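Side-chain contacts in levoglucosan dehydrogenase (Pseudarthrobacter phenanthrenivorans, PDB 6A3F), which catalyses the NAD(+)-dependent oxidation of levoglucosan to 3-dehydrolevoglucosan as a homotetramer of the Gfo/Idh/MocA family: residues I109-A114 with Y137-D142; V60-N65 with R86-D91; K163-E168 with D314-A319. One frame throughout, in Å; residues are numbered along the deposited sequence.

Interaction 1: I109-A114 with Y137-D142; sequences IAIAAA and YDAVKD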
# COMPACT_ATOMS: atom_id res chain seq x y z
N ILE B 109 -32.75 -4.29 -30.38
CA ILE B 109 -31.67 -4.07 -31.29
C ILE B 109 -30.94 -5.38 -31.55
O ILE B 109 -30.68 -5.68 -32.70
CB ILE B 109 -30.73 -2.96 -30.78
CG1 ILE B 109 -31.51 -1.65 -30.67
CG2 ILE B 109 -29.50 -2.83 -31.66
CD1 ILE B 109 -30.71 -0.51 -30.08
N ALA B 110 -30.65 -6.14 -30.51
CA ALA B 110 -29.85 -7.32 -30.68
C ALA B 110 -30.63 -8.38 -31.47
O ALA B 110 -30.06 -9.07 -32.32
CB ALA B 110 -29.45 -7.87 -29.34
N ILE B 111 -31.91 -8.51 -31.16
CA ILE B 111 -32.70 -9.56 -31.81
C ILE B 111 -32.81 -9.25 -33.31
O ILE B 111 -32.68 -10.15 -34.11
CB ILE B 111 -34.05 -9.74 -31.11
CG1 ILE B 111 -33.83 -10.37 -29.72
CG2 ILE B 111 -35.02 -10.57 -31.97
CD1 ILE B 111 -34.98 -10.18 -28.77
N ALA B 112 -33.01 -7.97 -33.65
CA ALA B 112 -33.05 -7.51 -35.03
C ALA B 112 -31.71 -7.75 -35.73
O ALA B 112 -31.68 -8.28 -36.88
CB ALA B 112 -33.48 -6.06 -35.08
N ALA B 113 -30.59 -7.42 -35.06
CA ALA B 113 -29.25 -7.72 -35.60
C ALA B 113 -29.03 -9.24 -35.75
O ALA B 113 -28.45 -9.69 -36.73
CB ALA B 113 -28.21 -7.13 -34.67
N ALA B 114 -29.43 -10.04 -34.78
CA ALA B 114 -29.29 -11.50 -34.90
C ALA B 114 -30.05 -12.01 -36.14
O ALA B 114 -29.54 -12.82 -36.90
CB ALA B 114 -29.80 -12.18 -33.65
N TYR B 137 -30.61 -14.25 -25.96
CA TYR B 137 -29.87 -15.48 -26.06
C TYR B 137 -30.52 -16.42 -27.10
O TYR B 137 -29.84 -16.96 -27.99
CB TYR B 137 -29.82 -16.10 -24.67
CG TYR B 137 -29.21 -17.46 -24.66
CD1 TYR B 137 -27.95 -17.66 -25.19
CD2 TYR B 137 -29.90 -18.54 -24.14
CE1 TYR B 137 -27.37 -18.91 -25.19
CE2 TYR B 137 -29.34 -19.81 -24.16
CZ TYR B 137 -28.07 -19.98 -24.67
OH TYR B 137 -27.51 -21.23 -24.70
N ASP B 138 -31.86 -16.59 -26.97
CA ASP B 138 -32.56 -17.50 -27.93
C ASP B 138 -32.38 -17.03 -29.38
O ASP B 138 -32.21 -17.85 -30.29
CB ASP B 138 -34.02 -17.60 -27.55
CG ASP B 138 -34.27 -18.45 -26.35
OD1 ASP B 138 -33.40 -19.28 -25.92
OD2 ASP B 138 -35.39 -18.27 -25.80
N ALA B 139 -32.33 -15.74 -29.62
CA ALA B 139 -32.20 -15.22 -30.96
C ALA B 139 -30.82 -15.53 -31.55
O ALA B 139 -30.68 -15.48 -32.77
CB ALA B 139 -32.43 -13.74 -30.93
N VAL B 140 -29.78 -15.71 -30.73
CA VAL B 140 -28.43 -15.81 -31.31
C VAL B 140 -27.94 -17.24 -31.22
O VAL B 140 -27.08 -17.65 -31.99
CB VAL B 140 -27.42 -14.88 -30.60
CG1 VAL B 140 -27.87 -13.43 -30.62
CG2 VAL B 140 -27.09 -15.38 -29.19
N LYS B 141 -28.42 -17.97 -30.26
CA LYS B 141 -27.73 -19.17 -29.87
C LYS B 141 -27.65 -20.18 -31.02
O LYS B 141 -26.78 -21.02 -30.99
CB LYS B 141 -28.39 -19.77 -28.63
CG LYS B 141 -29.67 -20.55 -28.86
CD LYS B 141 -30.43 -20.87 -27.61
CE LYS B 141 -31.81 -21.42 -27.93
NZ LYS B 141 -32.47 -21.98 -26.73
N ASP B 142 -28.54 -20.11 -32.01
CA ASP B 142 -28.56 -21.07 -33.08
C ASP B 142 -28.05 -20.51 -34.36
O ASP B 142 -27.98 -21.23 -35.34
CB ASP B 142 -29.98 -21.56 -33.29
CG ASP B 142 -30.58 -22.05 -32.01
OD1 ASP B 142 -29.97 -22.98 -31.40
OD2 ASP B 142 -31.63 -21.50 -31.59
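Ala139 and Val140 on one helix meet Ile111 and Ala114 on the other, a small apolar contact that buries 149 Å² in all and has no hydrogen bond across it. Tyr137 opens the second segment and works through its backbone: its carbonyl O accepts from both Val140 N and Lys141 N, so one carbonyl is shared by two amides. Its CB points away from the 109-114 helix, and the side chain touches Ala381 and Ile408, with Lys141 CD over one face of the ring. Asp138 reaches Lys141 NZ through OD1 at 3.0 Å in a salt bridge, the ammonium standing 43° out of the carboxylate plane, while OD2 pairs with Lys134.

Ala139 is the central residue. Its CB points at the facing helix and touches both Ile111 CG1, 3.8 Å away, and Ala114 CB, 4.1 Å away. Ile111 presents that CG1 because it is anti to its own carbonyl carbon (chi1 -70°). Ala114 CB also packs on the backbone, 3.5 Å from Ala139 O, which accepts a hydrogen bond from Lys143 NZ. Two alanines and two branched side chains fit between helix segments whose axes approach to 9.0 Å and run 19° from parallel. Such neighbours are expected in the Rossmann fold of the nucleotide-binding domain, where successive beta-alpha-beta crossovers lay parallel helices along a parallel sheet; here strand 119-122 comes between the two helices in sequence.

Val140 follows and extends the contact along Ala114: its CG1 is 3.8 Å from Ala114 CB, while the residue also rests on Phe380 of helix 380-399. Phe380 touches Ala110 too, so one aromatic residue spans both helices. Ala114 CB finds a further apolar neighbour in Ile145, in the loop ahead of strand 147-149.

Interaction 2: V60-N65 with R86-D91; sequences VIAEAN and RSIIDD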
# COMPACT_ATOMS: atom_id res chain seq x y z
N VAL B 60 -20.26 3.14 -39.51
CA VAL B 60 -21.44 3.97 -39.23
C VAL B 60 -21.69 4.04 -37.73
O VAL B 60 -21.52 3.06 -37.05
CB VAL B 60 -22.66 3.42 -39.98
CG1 VAL B 60 -23.10 2.06 -39.47
CG2 VAL B 60 -23.82 4.39 -39.94
N ILE B 61 -22.14 5.20 -37.26
CA ILE B 61 -22.56 5.42 -35.87
C ILE B 61 -23.99 5.98 -35.86
O ILE B 61 -24.33 6.83 -36.67
CB ILE B 61 -21.56 6.35 -35.13
CG1 ILE B 61 -21.85 6.46 -33.64
CG2 ILE B 61 -21.46 7.71 -35.80
CD1 ILE B 61 -20.71 7.09 -32.88
N ALA B 62 -24.80 5.45 -34.96
CA ALA B 62 -26.18 5.93 -34.73
C ALA B 62 -26.24 6.70 -33.42
O ALA B 62 -25.75 6.19 -32.39
CB ALA B 62 -27.10 4.75 -34.67
N GLU B 63 -26.86 7.87 -33.43
CA GLU B 63 -27.24 8.57 -32.22
C GLU B 63 -28.71 9.02 -32.35
O GLU B 63 -29.37 8.73 -33.35
CB GLU B 63 -26.33 9.78 -31.95
CG GLU B 63 -24.86 9.45 -31.91
CD GLU B 63 -24.38 8.64 -30.71
OE1 GLU B 63 -25.10 8.56 -29.72
OE2 GLU B 63 -23.27 8.05 -30.81
N ALA B 64 -29.18 9.71 -31.33
CA ALA B 64 -30.60 9.96 -31.10
C ALA B 64 -31.16 10.90 -32.19
O ALA B 64 -32.31 10.82 -32.53
CB ALA B 64 -30.80 10.53 -29.72
N ASN B 65 -30.33 11.77 -32.75
CA ASN B 65 -30.77 12.61 -33.86
C ASN B 65 -29.61 12.80 -34.84
O ASN B 65 -28.48 12.50 -34.49
CB ASN B 65 -31.32 13.94 -33.36
CG ASN B 65 -30.25 14.86 -32.83
OD1 ASN B 65 -29.33 15.23 -33.55
ND2 ASN B 65 -30.39 15.26 -31.58
N ARG B 86 -32.22 1.06 -37.17
CA ARG B 86 -32.68 -0.02 -38.05
C ARG B 86 -31.92 0.02 -39.38
O ARG B 86 -31.70 -1.03 -39.97
CB ARG B 86 -34.20 0.05 -38.32
CG ARG B 86 -35.06 -0.09 -37.07
CD ARG B 86 -36.41 -0.72 -37.32
NE ARG B 86 -36.30 -2.13 -37.72
CZ ARG B 86 -36.46 -3.17 -36.91
NH1 ARG B 86 -36.95 -3.00 -35.69
NH2 ARG B 86 -36.12 -4.39 -37.31
N SER B 87 -31.52 1.21 -39.85
CA SER B 87 -30.84 1.35 -41.16
C SER B 87 -29.48 0.64 -41.15
O SER B 87 -28.96 0.20 -42.20
CB SER B 87 -30.67 2.80 -41.54
OG SER B 87 -29.72 3.43 -40.70
N ILE B 88 -28.90 0.57 -39.95
CA ILE B 88 -27.65 -0.15 -39.76
C ILE B 88 -27.94 -1.65 -39.84
O ILE B 88 -27.24 -2.36 -40.56
CB ILE B 88 -26.97 0.23 -38.42
CG1 ILE B 88 -26.50 1.68 -38.41
CG2 ILE B 88 -25.81 -0.72 -38.18
CD1 ILE B 88 -26.01 2.20 -37.06
N ILE B 89 -28.93 -2.11 -39.07
CA ILE B 89 -29.34 -3.53 -39.04
C ILE B 89 -29.67 -3.97 -40.48
O ILE B 89 -29.34 -5.09 -40.87
CB ILE B 89 -30.54 -3.74 -38.07
CG1 ILE B 89 -30.25 -3.48 -36.58
CG2 ILE B 89 -31.20 -5.10 -38.28
CD1 ILE B 89 -28.80 -3.44 -36.17
N ASP B 90 -30.33 -3.14 -41.29
CA ASP B 90 -30.75 -3.56 -42.69
C ASP B 90 -29.70 -3.35 -43.80
O ASP B 90 -29.96 -3.58 -44.99
CB ASP B 90 -32.06 -2.88 -43.10
CG ASP B 90 -33.20 -3.22 -42.16
OD1 ASP B 90 -33.18 -4.31 -41.59
OD2 ASP B 90 -34.09 -2.39 -41.95
N ASP B 91 -28.49 -2.93 -43.43
CA ASP B 91 -27.48 -2.60 -44.42
C ASP B 91 -26.71 -3.86 -44.56
O ASP B 91 -26.05 -4.27 -43.61
CB ASP B 91 -26.62 -1.43 -43.94
CG ASP B 91 -25.52 -1.04 -44.90
OD1 ASP B 91 -25.15 -1.83 -45.79
OD2 ASP B 91 -24.99 0.10 -44.70
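Strand residues Val60 to Ala62 pass the last turn of helix 85-89 with the closest alpha carbons, those of Val60 and Ile88, 7.5 Å apart, a spacing bridged by side chains without any hydrogen bond. Ile88 carries the helix side of the contact. Its CG1 is anti to its carbonyl carbon (chi1 -66°) and the chain is then extended to CD1, which brings a methylene and a methyl against two strand residues at once.

Val60 and Ile88 meet tip to tip: Val60 CG1 is 3.6 Å from Ile88 CG1 and 3.8 Å from Ile88 CD1. The second branch stays farther off, with Val60 CG2 4.1 Å from Ile88 CG1. Val60 CG1 lies between its backbone N and carbonyl carbon (chi1 66°), and that rotation places it over the isoleucine. Two residues on, Ala62 also faces the helix and sets its CB 3.7 Å from Ile88 CD1. The intervening Ile61 points away, to the other side of the sheet, where it meets Ala72, Ala73 and Phe76 of helix 66-76.

This is the sheet-to-helix packing of a Rossmann fold. Just beyond the contact the strand delivers Glu63, which binds NADH; Asn65 then caps the next helix, its OD1 accepting from Leu68 N. Strand 55-62 is paired with strands 23-30 and 80-82 through backbone bonds, Val60 and Ala62 to Leu28 and Ile61 to Thr82. Thr82 and Ile94 also lie against Ile88, while on another side of helix 85-89 Ile89 packs on Ala112 and Ala113 of helix 106-115.

Interaction 3: K163-E168 with D314-A319; sequences KKYIEE and DELQVA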
# COMPACT_ATOMS: atom_id res chain seq x y z
N LYS B 163 -6.71 -16.11 -13.54
CA LYS B 163 -7.31 -17.31 -14.18
C LYS B 163 -6.22 -18.33 -14.54
O LYS B 163 -6.39 -19.55 -14.28
CB LYS B 163 -8.10 -16.90 -15.42
CG LYS B 163 -8.67 -18.04 -16.24
CD LYS B 163 -9.75 -18.80 -15.51
CE LYS B 163 -10.51 -19.75 -16.43
NZ LYS B 163 -11.59 -20.42 -15.67
N LYS B 164 -5.08 -17.85 -14.99
CA LYS B 164 -4.00 -18.73 -15.40
C LYS B 164 -3.50 -19.50 -14.18
O LYS B 164 -3.33 -20.75 -14.24
CB LYS B 164 -2.88 -17.95 -16.08
CG LYS B 164 -1.65 -18.80 -16.39
CD LYS B 164 -0.41 -18.04 -16.69
CE LYS B 164 0.69 -18.94 -17.24
NZ LYS B 164 1.90 -18.17 -17.62
N TYR B 165 -3.24 -18.79 -13.08
CA TYR B 165 -2.81 -19.41 -11.85
C TYR B 165 -3.82 -20.44 -11.39
O TYR B 165 -3.45 -21.53 -10.97
CB TYR B 165 -2.64 -18.41 -10.70
CG TYR B 165 -1.55 -17.37 -10.84
CD1 TYR B 165 -0.46 -17.50 -11.70
CD2 TYR B 165 -1.62 -16.19 -10.10
CE1 TYR B 165 0.55 -16.54 -11.76
CE2 TYR B 165 -0.65 -15.20 -10.19
CZ TYR B 165 0.44 -15.37 -11.02
OH TYR B 165 1.39 -14.39 -11.11
N ILE B 166 -5.10 -20.08 -11.41
CA ILE B 166 -6.15 -21.01 -10.94
C ILE B 166 -6.17 -22.28 -11.80
O ILE B 166 -6.18 -23.40 -11.25
CB ILE B 166 -7.51 -20.31 -10.93
CG1 ILE B 166 -7.50 -19.25 -9.83
CG2 ILE B 166 -8.63 -21.33 -10.73
CD1 ILE B 166 -8.62 -18.24 -9.95
N GLU B 167 -6.14 -22.10 -13.11
CA GLU B 167 -6.26 -23.24 -14.06
C GLU B 167 -5.07 -24.19 -13.93
O GLU B 167 -5.19 -25.41 -14.13
CB GLU B 167 -6.39 -22.69 -15.48
CG GLU B 167 -7.76 -22.14 -15.82
CD GLU B 167 -8.98 -22.97 -15.40
OE1 GLU B 167 -9.80 -22.48 -14.55
OE2 GLU B 167 -9.13 -24.12 -15.90
N GLU B 168 -3.90 -23.64 -13.69
CA GLU B 168 -2.68 -24.42 -13.46
C GLU B 168 -2.68 -25.19 -12.15
O GLU B 168 -1.79 -26.00 -11.96
CB GLU B 168 -1.46 -23.51 -13.34
CG GLU B 168 -0.88 -23.09 -14.65
CD GLU B 168 0.40 -22.29 -14.43
OE1 GLU B 168 0.95 -22.26 -13.27
OE2 GLU B 168 0.82 -21.71 -15.42
N ASP B 314 -2.73 -2.72 -12.73
CA ASP B 314 -1.49 -3.32 -13.19
C ASP B 314 -0.96 -4.44 -12.32
O ASP B 314 -0.06 -5.19 -12.76
CB ASP B 314 -0.38 -2.27 -13.32
CG ASP B 314 -0.67 -1.21 -14.40
OD1 ASP B 314 -0.49 -1.52 -15.58
OD2 ASP B 314 -1.07 -0.07 -14.02
N GLU B 315 -1.51 -4.56 -11.12
CA GLU B 315 -1.06 -5.43 -10.09
C GLU B 315 -1.99 -6.62 -9.91
O GLU B 315 -3.23 -6.46 -9.91
CB GLU B 315 -1.06 -4.72 -8.73
CG GLU B 315 -0.04 -3.64 -8.61
CD GLU B 315 -0.14 -2.81 -7.35
OE1 GLU B 315 -0.75 -3.26 -6.35
OE2 GLU B 315 0.41 -1.71 -7.36
N LEU B 316 -1.39 -7.77 -9.62
CA LEU B 316 -2.07 -8.89 -9.00
C LEU B 316 -1.30 -9.34 -7.75
O LEU B 316 -0.11 -9.46 -7.82
CB LEU B 316 -2.21 -10.08 -9.95
CG LEU B 316 -3.14 -11.18 -9.43
CD1 LEU B 316 -4.60 -10.72 -9.44
CD2 LEU B 316 -3.01 -12.44 -10.29
N GLN B 317 -1.98 -9.56 -6.64
CA GLN B 317 -1.33 -10.07 -5.47
C GLN B 317 -1.58 -11.59 -5.38
O GLN B 317 -2.73 -12.04 -5.50
CB GLN B 317 -1.79 -9.36 -4.21
CG GLN B 317 -1.49 -7.87 -4.27
CD GLN B 317 -1.95 -7.15 -3.03
OE1 GLN B 317 -2.79 -6.25 -3.10
NE2 GLN B 317 -1.41 -7.52 -1.89
N VAL B 318 -0.53 -12.34 -5.10
CA VAL B 318 -0.68 -13.81 -4.96
C VAL B 318 0.24 -14.32 -3.87
O VAL B 318 1.37 -13.90 -3.81
CB VAL B 318 -0.45 -14.55 -6.28
CG1 VAL B 318 0.91 -14.28 -6.92
CG2 VAL B 318 -0.72 -16.05 -6.15
N ALA B 319 -0.31 -15.18 -3.01
CA ALA B 319 0.42 -15.78 -1.92
C ALA B 319 0.41 -17.29 -2.16
O ALA B 319 -0.67 -17.83 -2.29
CB ALA B 319 -0.22 -15.43 -0.59
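A tyrosine laid across two strand residues makes this buried helix-on-sheet contact, in which helix 157-167 covers strand 315-320 of the mixed sheet in the C-terminal alpha/beta, substrate-binding domain of the Gfo/Idh/MocA fold. The evidence is spacing and direction: the nearest alpha carbons, of Tyr165 and Val318, are 9.1 Å apart, and Tyr165, Leu316 and Val318 all point into the gap. Gln317, between the two strand residues, points away.

Ring carbons CD2 and CE2 do the touching, and both aliphatic partners come at the ring obliquely. Tyr165 and Leu316 pass alongside, pointing contrary ways, with Tyr165 CE2 3.6 Å from Leu316 CD2. Val318 reaches in against the tyrosine; its CG1 sits between the backbone N and the carbonyl carbon (chi1 56°) and its CG2 anti to the N, a rotation that turns both methyls to the ring. Leu316 is also backed by Leu161 and Ala162 of the same helix and by Ile306 and Phe308 of strand 304-309.

The phenol end serves the tetramer: Tyr165 OH hydrogen-bonds Asp326 O of a second subunit, whose Asp326 and Arg327 also pair with Lys164 and Glu168, while Asp314 and Glu315 form salt bridges to Arg313 and Arg312 of a third subunit. At the ring itself, Val318 CG1 lies 3.7 Å from Tyr165 CE2, and CG2 of the same valine is 4.1 Å from Tyr165 CD2.

Interaction 2 comes first along the chain, then interaction 1, then interaction 3. Interactions 1 and 2 lie within the N-terminal NAD-binding Rossmann domain, their centres about 17 Å apart, and they touch directly where helix 85-89 packs on helix 106-115, Ala112 O lying 3.5 Å from Ile89 CG2. Together they join strand 55-62 of the parallel sheet to a row of three helices, 85-89, 106-115 and 130-141. Interaction 3 belongs to the other domain, its centre about 35 Å from that of interaction 1 and 41 Å from that of interaction 2, across the chain's centre. Of these three contacts, only this one, in the substrate-binding domain, adjoins other subunits.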